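Local coordinates for UPF0045 protein MJ1052 (Methanocaldococcus jannaschii, PDB 2EPI) that is of unknown function but may bind thiamine or a related small molecule, at residues Arg5-Glu10 against Leu78-Arg83. Residues are numbered along the deposited sequence; the frame is centred on the assembly and turned at random.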
loop_
_atom_site.group_PDB
_atom_site.type_symbol
_atom_site.label_atom_id
_atom_site.label_comp_id
_atom_site.label_asym_id
_atom_site.label_seq_id
_atom_site.Cartn_x
_atom_site.Cartn_y
_atom_site.Cartn_z
ATOM N N ARG A 5 -17.139 -15.637 5.031
ATOM C CA ARG A 5 -16.946 -14.324 5.616
ATOM C C ARG A 5 -16.403 -13.547 4.424
ATOM O O ARG A 5 -15.192 -13.407 4.259
ATOM C CB ARG A 5 -15.907 -14.373 6.735
ATOM C CG ARG A 5 -15.601 -13.011 7.325
ATOM C CD ARG A 5 -14.599 -13.095 8.459
ATOM N NE ARG A 5 -14.164 -11.764 8.866
ATOM C CZ ARG A 5 -13.303 -11.520 9.847
ATOM N NH1 ARG A 5 -12.774 -12.524 10.540
ATOM N NH2 ARG A 5 -12.969 -10.270 10.130
ATOM N N LYS A 6 -17.312 -13.060 3.587
ATOM C CA LYS A 6 -16.933 -12.349 2.375
ATOM C C LYS A 6 -16.322 -10.962 2.544
ATOM O O LYS A 6 -16.777 -10.145 3.351
ATOM C CB LYS A 6 -18.141 -12.269 1.432
ATOM C CG LYS A 6 -17.816 -11.692 0.063
ATOM C CD LYS A 6 -19.015 -11.748 -0.877
ATOM C CE LYS A 6 -19.395 -13.188 -1.210
ATOM N NZ LYS A 6 -20.523 -13.248 -2.183
ATOM N N VAL A 7 -15.274 -10.714 1.763
ATOM C CA VAL A 7 -14.573 -9.438 1.759
ATOM C C VAL A 7 -14.070 -9.176 0.345
ATOM O O VAL A 7 -14.083 -10.066 -0.501
ATOM C CB VAL A 7 -13.334 -9.447 2.699
ATOM C CG1 VAL A 7 -13.745 -9.837 4.110
ATOM C CG2 VAL A 7 -12.275 -10.411 2.162
ATOM N N VAL A 8 -13.654 -7.944 0.088
ATOM C CA VAL A 8 -13.088 -7.585 -1.210
ATOM C C VAL A 8 -11.635 -7.270 -0.886
ATOM O O VAL A 8 -11.343 -6.683 0.156
ATOM C CB VAL A 8 -13.750 -6.331 -1.813
ATOM C CG1 VAL A 8 -13.120 -6.018 -3.169
ATOM C CG2 VAL A 8 -15.237 -6.558 -1.976
ATOM N N ALA A 9 -10.717 -7.658 -1.758
ATOM C CA ALA A 9 -9.310 -7.401 -1.477
ATOM C C ALA A 9 -8.526 -7.126 -2.745
ATOM O O ALA A 9 -9.020 -7.339 -3.847
ATOM C CB ALA A 9 -8.714 -8.597 -0.764
ATOM N N GLU A 10 -7.308 -6.626 -2.579
ATOM C CA GLU A 10 -6.449 -6.384 -3.726
ATOM C C GLU A 10 -5.066 -6.903 -3.385
ATOM O O GLU A 10 -4.552 -6.669 -2.289
ATOM C CB GLU A 10 -6.380 -4.900 -4.086
ATOM C CG GLU A 10 -5.541 -4.654 -5.345
ATOM C CD GLU A 10 -5.641 -3.234 -5.862
ATOM O OE1 GLU A 10 -5.526 -2.299 -5.047
ATOM O OE2 GLU A 10 -5.829 -3.057 -7.092
ATOM N N LEU A 78 -1.277 -7.206 0.405
ATOM C CA LEU A 78 -2.659 -7.656 0.512
ATOM C C LEU A 78 -3.455 -6.564 1.216
ATOM O O LEU A 78 -3.061 -6.090 2.282
ATOM C CB LEU A 78 -2.758 -8.952 1.334
ATOM C CG LEU A 78 -4.171 -9.411 1.743
ATOM C CD1 LEU A 78 -5.003 -9.745 0.505
ATOM C CD2 LEU A 78 -4.071 -10.633 2.655
ATOM N N LYS A 79 -4.554 -6.140 0.609
ATOM C CA LYS A 79 -5.390 -5.125 1.233
ATOM C C LYS A 79 -6.786 -5.710 1.343
ATOM O O LYS A 79 -7.319 -6.222 0.364
ATOM C CB LYS A 79 -5.419 -3.849 0.393
ATOM C CG LYS A 79 -6.245 -2.742 1.024
ATOM C CD LYS A 79 -6.162 -1.456 0.219
ATOM C CE LYS A 79 -4.769 -0.855 0.256
ATOM N NZ LYS A 79 -4.678 0.334 -0.645
ATOM N N ILE A 80 -7.361 -5.647 2.539
ATOM C CA ILE A 80 -8.696 -6.180 2.780
ATOM C C ILE A 80 -9.661 -5.055 3.099
ATOM O O ILE A 80 -9.337 -4.154 3.869
ATOM C CB ILE A 80 -8.711 -7.154 3.984
ATOM C CG1 ILE A 80 -7.757 -8.322 3.731
ATOM C CG2 ILE A 80 -10.128 -7.658 4.225
ATOM C CD1 ILE A 80 -8.045 -9.095 2.477
ATOM N N ASP A 81 -10.845 -5.114 2.501
ATOM C CA ASP A 81 -11.882 -4.115 2.741
ATOM C C ASP A 81 -13.101 -4.915 3.176
ATOM O O ASP A 81 -13.704 -5.621 2.369
ATOM C CB ASP A 81 -12.198 -3.348 1.455
ATOM C CG ASP A 81 -13.100 -2.144 1.692
ATOM O OD1 ASP A 81 -13.899 -2.169 2.652
ATOM O OD2 ASP A 81 -13.016 -1.174 0.909
ATOM N N GLU A 82 -13.454 -4.819 4.454
ATOM C CA GLU A 82 -14.595 -5.560 4.975
ATOM C C GLU A 82 -15.554 -4.677 5.760
ATOM O O GLU A 82 -15.133 -3.851 6.566
ATOM C CB GLU A 82 -14.112 -6.712 5.870
ATOM C CG GLU A 82 -15.227 -7.401 6.661
ATOM C CD GLU A 82 -14.756 -8.648 7.385
ATOM O OE1 GLU A 82 -13.579 -8.684 7.800
ATOM O OE2 GLU A 82 -15.567 -9.588 7.551
ATOM N N ARG A 83 -16.846 -4.857 5.513
ATOM C CA ARG A 83 -17.859 -4.087 6.221
ATOM C C ARG A 83 -18.968 -5.035 6.660
ATOM O O ARG A 83 -19.167 -6.093 6.058
ATOM C CB ARG A 83 -18.410 -2.966 5.328
ATOM C CG ARG A 83 -19.168 -3.430 4.096
ATOM C CD ARG A 83 -19.471 -2.256 3.176
ATOM N NE ARG A 83 -20.230 -1.198 3.840
ATOM C CZ ARG A 83 -20.521 -0.027 3.281
ATOM N NH1 ARG A 83 -20.113 0.238 2.047
ATOM N NH2 ARG A 83 -21.219 0.881 3.953
HETATM O O HOH W 1 -17.630 -10.308 5.934
HETATM O O HOH W 2 -4.161 -1.989 -2.686
#
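R5 runs extended, CG trans to the backbone N (chi1 176°), and E82, its CG likewise anti to the backbone N, is extended beyond, which brings guanidinium and carboxylate together where the two side chains cross at about a right angle. In a side-on, two-pronged grip, R5 NE donates to the syn lone pair of E82 OE2 (2.9 Å), nearly straight at 169°, whereas R5 NH2 reaches E82 OE1 (2.9 Å) on a more bent path, tilted out of the carboxylate plane; the two planes stand 36° apart. A water donates to both E82 OE2 and K6 O, tying the carboxylate back to the first strand. H64 of the second subunit also bonds E82 OE1, and S65 of that subunit meets R5 NH2. With an alanine at R5, the carboxylate of E82 is likely to lose its charge partner and turn more freely, held by H64 of the second subunit and the water. V7 lays CG1 against E82 CB (3.6 Å), lining the aliphatic part of the glutamate. Further along the same face, I80 CD1 presses tightly on A9 CB (3.3 Å). On the other face, a second water accepts a weak hydrogen bond from K79 NZ and donates one to E10 OE1. Paired backbone bonds join V8 with D81 and E10 with K79; the V8 N to D81 O bond is the longest at 3.3 Å. This is a regular antiparallel ladder between strands 6-16 and 73-83, the latter outermost within this chain but paired antiparallel with the second subunit, so the sheet runs across the interface.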